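PDB 4DGH: sulfate permease family protein, which probably serves as a membrane anion transporter of the SulP family, represented here by its STAS domain alone. Local coordinates for residues T65-L70 with S94-K99; E72-F77 with I82-S87. One frame throughout, in Å; residues are numbered along the deposited sequence.

Contact 1: residues T65-L70 with S94-K99; sequences TGIQTL and SQKLVK
Leu97 reaches with its CD2 methyl into the angle between Ile67 and Leu70, overlapping the ends of both. The closer meeting is with Leu70, CD2 to CD2 at 4.0 Å, where the two leucine side chains cross at about a right angle; Leu97 CD2 lies 4.3 Å from Ile67 CD1. Leu70 extends into this meeting because its CG stands opposite the backbone N (chi1 175°), whereas the CB of Leu97 is not aimed at the other helix and its branched end makes the approach. Just under one turn of helix separates Ile67 from Leu70, so both fall on the same side, and flexible branched aliphatics suit this buried seam. Beside Ile67, Lys96 lends its methylene chain, CD lying 4.3 Å from Ile67 CG1, while its NZ bonds to Met62 O and to Leu17 O of the second subunit: a long residue that is apolar along its middle and polar at its tip. The axes of 65-70 and 94-99 come within 11.3 Å and cross at -64°; helix 102-106 closes the seam, Ile102 touching Ile67 and Leu97, while helix 32-44 flanks helix 64-78.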
loop_
_atom_site.group_PDB
_atom_site.type_symbol
_atom_site.label_atom_id
_atom_site.label_comp_id
_atom_site.label_asym_id
_atom_site.label_seq_id
_atom_site.Cartn_x
_atom_site.Cartn_y
_atom_site.Cartn_z
ATOM N N THR A 65 -3.923 -3.415 -19.447
ATOM C CA THR A 65 -2.846 -3.633 -18.514
ATOM C C THR A 65 -3.307 -4.525 -17.344
ATOM O O THR A 65 -2.551 -5.424 -16.896
ATOM C CB THR A 65 -2.132 -2.322 -17.985
ATOM O OG1 THR A 65 -3.034 -1.617 -17.168
ATOM C CG2 THR A 65 -1.763 -1.352 -19.116
ATOM N N GLY A 66 -4.520 -4.311 -16.831
ATOM C CA GLY A 66 -4.962 -5.146 -15.714
ATOM C C GLY A 66 -5.358 -6.517 -16.283
ATOM O O GLY A 66 -5.236 -7.514 -15.621
ATOM N N ILE A 67 -5.880 -6.575 -17.498
ATOM C CA ILE A 67 -6.193 -7.893 -18.099
ATOM C C ILE A 67 -4.966 -8.767 -18.215
ATOM O O ILE A 67 -4.993 -9.944 -17.849
ATOM C CB ILE A 67 -6.841 -7.728 -19.490
ATOM C CG1 ILE A 67 -8.280 -7.270 -19.199
ATOM C CG2 ILE A 67 -6.779 -9.067 -20.272
ATOM C CD1 ILE A 67 -9.254 -8.369 -18.700
ATOM N N GLN A 68 -3.868 -8.194 -18.694
ATOM C CA GLN A 68 -2.665 -9.000 -18.873
ATOM C C GLN A 68 -2.046 -9.362 -17.515
ATOM O O GLN A 68 -1.491 -10.438 -17.353
ATOM C CB GLN A 68 -1.657 -8.271 -19.748
ATOM C CG GLN A 68 -2.102 -8.284 -21.209
ATOM C CD GLN A 68 -1.291 -7.320 -22.062
ATOM O OE1 GLN A 68 -1.563 -6.105 -22.052
ATOM N NE2 GLN A 68 -0.322 -7.835 -22.833
ATOM N N THR A 69 -2.185 -8.482 -16.537
ATOM C CA THR A 69 -1.758 -8.807 -15.167
ATOM C C THR A 69 -2.565 -9.943 -14.581
ATOM O O THR A 69 -2.003 -10.864 -13.957
ATOM C CB THR A 69 -1.821 -7.519 -14.324
ATOM O OG1 THR A 69 -0.961 -6.578 -14.947
ATOM C CG2 THR A 69 -1.294 -7.710 -12.904
ATOM N N LEU A 70 -3.901 -9.865 -14.713
ATOM C CA LEU A 70 -4.771 -10.911 -14.179
ATOM C C LEU A 70 -4.484 -12.242 -14.894
ATOM O O LEU A 70 -4.489 -13.310 -14.266
ATOM C CB LEU A 70 -6.247 -10.530 -14.315
ATOM C CG LEU A 70 -7.299 -11.520 -13.932
ATOM C CD1 LEU A 70 -7.180 -11.890 -12.445
ATOM C CD2 LEU A 70 -8.705 -10.985 -14.089
ATOM N N SER A 94 -17.428 -8.042 -16.206
ATOM C CA SER A 94 -17.913 -9.408 -16.637
ATOM C C SER A 94 -17.791 -9.559 -18.190
ATOM O O SER A 94 -17.287 -10.544 -18.668
ATOM C CB SER A 94 -19.372 -9.637 -16.232
ATOM O OG SER A 94 -19.461 -9.913 -14.851
ATOM N N GLN A 95 -18.278 -8.587 -18.934
ATOM C CA GLN A 95 -18.118 -8.593 -20.442
ATOM C C GLN A 95 -16.660 -8.568 -20.844
ATOM O O GLN A 95 -16.295 -9.262 -21.774
ATOM C CB GLN A 95 -18.832 -7.423 -21.164
ATOM C CG GLN A 95 -20.252 -7.159 -20.648
ATOM C CD GLN A 95 -20.890 -5.825 -21.132
ATOM O OE1 GLN A 95 -21.317 -4.967 -20.320
ATOM N NE2 GLN A 95 -21.002 -5.676 -22.437
ATOM N N LYS A 96 -15.842 -7.751 -20.161
ATOM C CA LYS A 96 -14.412 -7.673 -20.495
ATOM C C LYS A 96 -13.717 -9.014 -20.266
ATOM O O LYS A 96 -12.867 -9.411 -21.043
ATOM C CB LYS A 96 -13.676 -6.643 -19.627
ATOM C CG LYS A 96 -13.231 -5.412 -20.275
ATOM C CD LYS A 96 -11.834 -5.529 -20.785
ATOM C CE LYS A 96 -11.795 -4.447 -21.809
ATOM N NZ LYS A 96 -11.524 -3.170 -21.142
ATOM N N LEU A 97 -14.047 -9.702 -19.163
ATOM C CA LEU A 97 -13.420 -10.970 -18.846
ATOM C C LEU A 97 -13.673 -12.025 -20.008
ATOM O O LEU A 97 -12.797 -12.837 -20.318
ATOM C CB LEU A 97 -13.982 -11.527 -17.540
ATOM C CG LEU A 97 -13.593 -10.677 -16.248
ATOM C CD1 LEU A 97 -14.070 -11.463 -15.040
ATOM C CD2 LEU A 97 -12.097 -10.446 -16.182
ATOM N N VAL A 98 -14.875 -11.978 -20.578
ATOM C CA VAL A 98 -15.239 -12.877 -21.698
ATOM C C VAL A 98 -14.423 -12.445 -22.935
ATOM O O VAL A 98 -13.609 -13.219 -23.451
ATOM C CB VAL A 98 -16.743 -12.809 -22.009
ATOM C CG1 VAL A 98 -17.076 -13.579 -23.332
ATOM C CG2 VAL A 98 -17.538 -13.405 -20.842
ATOM N N LYS A 99 -14.532 -11.183 -23.307
ATOM C CA LYS A 99 -13.859 -10.713 -24.522
ATOM C C LYS A 99 -12.342 -10.893 -24.485
ATOM O O LYS A 99 -11.741 -11.145 -25.521
ATOM C CB LYS A 99 -14.165 -9.226 -24.816
ATOM C CG LYS A 99 -15.654 -8.811 -24.761
ATOM C CD LYS A 99 -15.929 -7.463 -25.473
ATOM C CE LYS A 99 -14.863 -6.364 -25.185
ATOM N NZ LYS A 99 -15.040 -5.582 -23.915
#

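Contact 2: residues E72-F77 with I82-S87; sequences EMIQSF and IKVLIS
Ile74 reaches the strand with its longer branch, CG1 lying 4.4 Å from Val84 CG1 and CD1 the same distance from Ile86 CD1. These are loose, purely apolar approaches, and Ile102 and Leu105 of helix 102-106 also pack on Ile74. Ser76 turns its hydroxyl back onto its own helix, OG bonding to Met73 O at 2.8 Å; serine is small enough to fold in this way. Phe77 makes the tighter contact with the strand. Its CB is 3.8 Å from Val84 CG2, a methyl that also lies at the ring edge near its plane, and 4.1 Å from Ile82 CD1. With CG opposite the carbonyl carbon (chi1 -56°), the ring turns away from the strand and back along the helix, leaving CB to meet the two aliphatic side chains. There Met73 O, from a selenomethionine, lies 3.3 Å above the centre of one ring face; this oxygen also accepts from Phe77 N, which arrives from the same face of its carbonyl plane as Ser76 OG. Phe77 O then receives Ile82 N at 3.1 Å, with the donor 36° out of the carbonyl plane, tying the helix near its end to the residue just before strand 83-87. Beta-branched Ile82, Val84 and Ile86 suit extended backbone, and alternate residues put their side chains on the helix-covered face. The arrangement is the second half of a beta-alpha-beta unit, strand 51-55, helix 64-78 and strand 83-87, in the parallel sheet of this STAS domain.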
loop_
_atom_site.group_PDB
_atom_site.type_symbol
_atom_site.label_atom_id
_atom_site.label_comp_id
_atom_site.label_asym_id
_atom_site.label_seq_id
_atom_site.Cartn_x
_atom_site.Cartn_y
_atom_site.Cartn_z
ATOM N N GLU A 72 -1.601 -13.342 -16.283
ATOM C CA GLU A 72 -0.305 -13.849 -15.829
ATOM C C GLU A 72 -0.455 -14.430 -14.428
ATOM O O GLU A 72 0.032 -15.528 -14.185
ATOM C CB GLU A 72 0.748 -12.717 -15.791
ATOM C CG GLU A 72 2.094 -13.182 -15.238
ATOM C CD GLU A 72 3.269 -12.222 -15.553
ATOM O OE1 GLU A 72 3.111 -10.965 -15.436
ATOM O OE2 GLU A 72 4.388 -12.719 -15.909
HETATM N N MSE A 73 -1.156 -13.732 -13.538
HETATM C CA MSE A 73 -1.418 -14.272 -12.201
HETATM C C MSE A 73 -2.131 -15.614 -12.223
HETATM O O MSE A 73 -1.755 -16.540 -11.519
HETATM C CB MSE A 73 -2.270 -13.256 -11.436
HETATM C CG MSE A 73 -2.112 -13.535 -9.951
HETATM SE SE MSE A 73 -3.446 -12.442 -9.001
HETATM C CE MSE A 73 -3.197 -12.816 -7.110
ATOM N N ILE A 74 -3.179 -15.719 -13.016
ATOM C CA ILE A 74 -3.917 -16.974 -13.092
ATOM C C ILE A 74 -3.076 -18.074 -13.692
ATOM O O ILE A 74 -3.166 -19.259 -13.277
ATOM C CB ILE A 74 -5.186 -16.767 -13.960
ATOM C CG1 ILE A 74 -6.164 -15.887 -13.155
ATOM C CG2 ILE A 74 -5.812 -18.131 -14.253
ATOM C CD1 ILE A 74 -7.310 -15.379 -14.006
ATOM N N GLN A 75 -2.338 -17.743 -14.748
ATOM C CA GLN A 75 -1.370 -18.710 -15.335
ATOM C C GLN A 75 -0.389 -19.255 -14.289
ATOM O O GLN A 75 -0.122 -20.419 -14.252
ATOM C CB GLN A 75 -0.614 -18.098 -16.507
ATOM C CG GLN A 75 -1.474 -18.107 -17.759
ATOM C CD GLN A 75 -0.933 -17.245 -18.888
ATOM O OE1 GLN A 75 -0.032 -16.425 -18.697
ATOM N NE2 GLN A 75 -1.509 -17.421 -20.082
ATOM N N SER A 76 0.128 -18.364 -13.455
ATOM C CA SER A 76 1.058 -18.728 -12.424
ATOM C C SER A 76 0.412 -19.633 -11.357
ATOM O O SER A 76 1.062 -20.540 -10.870
ATOM C CB SER A 76 1.715 -17.482 -11.804
ATOM O OG SER A 76 0.873 -16.939 -10.776
ATOM N N PHE A 77 -0.885 -19.481 -11.060
ATOM C CA PHE A 77 -1.555 -20.424 -10.133
ATOM C C PHE A 77 -1.829 -21.772 -10.810
ATOM O O PHE A 77 -1.690 -22.828 -10.204
ATOM C CB PHE A 77 -2.902 -19.813 -9.600
ATOM C CG PHE A 77 -2.727 -18.455 -8.936
ATOM C CD1 PHE A 77 -1.526 -18.134 -8.280
ATOM C CD2 PHE A 77 -3.748 -17.528 -8.925
ATOM C CE1 PHE A 77 -1.362 -16.898 -7.617
ATOM C CE2 PHE A 77 -3.608 -16.274 -8.291
ATOM C CZ PHE A 77 -2.422 -15.968 -7.619
ATOM N N ILE A 82 -3.370 -25.187 -9.018
ATOM C CA ILE A 82 -4.505 -24.501 -8.325
ATOM C C ILE A 82 -5.624 -24.222 -9.317
ATOM O O ILE A 82 -5.380 -23.650 -10.397
ATOM C CB ILE A 82 -4.060 -23.224 -7.647
ATOM C CG1 ILE A 82 -2.796 -23.495 -6.837
ATOM C CG2 ILE A 82 -5.221 -22.643 -6.779
ATOM C CD1 ILE A 82 -2.020 -22.243 -6.447
ATOM N N LYS A 83 -6.837 -24.660 -8.947
ATOM C CA LYS A 83 -8.044 -24.306 -9.674
ATOM C C LYS A 83 -8.512 -22.932 -9.209
ATOM O O LYS A 83 -8.624 -22.686 -8.004
ATOM C CB LYS A 83 -9.121 -25.345 -9.338
ATOM C CG LYS A 83 -10.473 -25.079 -9.926
ATOM C CD LYS A 83 -11.394 -26.315 -9.722
ATOM C CE LYS A 83 -12.612 -26.178 -10.593
ATOM N NZ LYS A 83 -13.473 -27.431 -10.551
ATOM N N VAL A 84 -8.754 -22.043 -10.147
ATOM C CA VAL A 84 -9.046 -20.671 -9.852
ATOM C C VAL A 84 -10.499 -20.409 -10.198
ATOM O O VAL A 84 -10.938 -20.762 -11.345
ATOM C CB VAL A 84 -8.129 -19.722 -10.607
ATOM C CG1 VAL A 84 -8.543 -18.241 -10.365
ATOM C CG2 VAL A 84 -6.648 -20.033 -10.323
ATOM N N LEU A 85 -11.281 -19.978 -9.195
ATOM C CA LEU A 85 -12.622 -19.473 -9.452
ATOM C C LEU A 85 -12.588 -17.930 -9.404
ATOM O O LEU A 85 -11.788 -17.364 -8.678
ATOM C CB LEU A 85 -13.637 -19.945 -8.401
ATOM C CG LEU A 85 -14.144 -21.397 -8.356
ATOM C CD1 LEU A 85 -13.215 -22.458 -8.891
ATOM C CD2 LEU A 85 -14.836 -21.780 -7.060
ATOM N N ILE A 86 -13.516 -17.286 -10.132
ATOM C CA ILE A 86 -13.614 -15.870 -10.093
ATOM C C ILE A 86 -15.032 -15.527 -9.634
ATOM O O ILE A 86 -16.038 -16.161 -10.108
ATOM C CB ILE A 86 -13.376 -15.353 -11.491
ATOM C CG1 ILE A 86 -11.867 -15.503 -11.882
ATOM C CG2 ILE A 86 -13.899 -13.921 -11.614
ATOM C CD1 ILE A 86 -11.688 -15.091 -13.350
ATOM N N SER A 87 -15.165 -14.549 -8.744
ATOM C CA SER A 87 -16.517 -14.085 -8.344
ATOM C C SER A 87 -16.607 -12.580 -8.353
ATOM O O SER A 87 -15.622 -11.925 -8.226
ATOM C CB SER A 87 -16.858 -14.576 -6.937
ATOM O OG SER A 87 -15.919 -14.137 -5.933
#

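From the N terminus, strand 51-55 leads into helix 64-78, whose first turns enter contact 1 and whose later turns enter contact 2. The chain then turns back at once: four residues separate 72-77 from 82-87, and contact 2 closes this short loop. Leaving strand 83-87, it runs into helix 91-99, which returns to the beginning of helix 64-78 and closes the wider loop of contact 1 around the shorter one. The two are therefore nested, with centres 13 Å apart, and meet directly where Leu97 CD1 packs on Ile86 CG2 at 4.2 Å. Together they tie one helix to the parallel sheet and to the next helix.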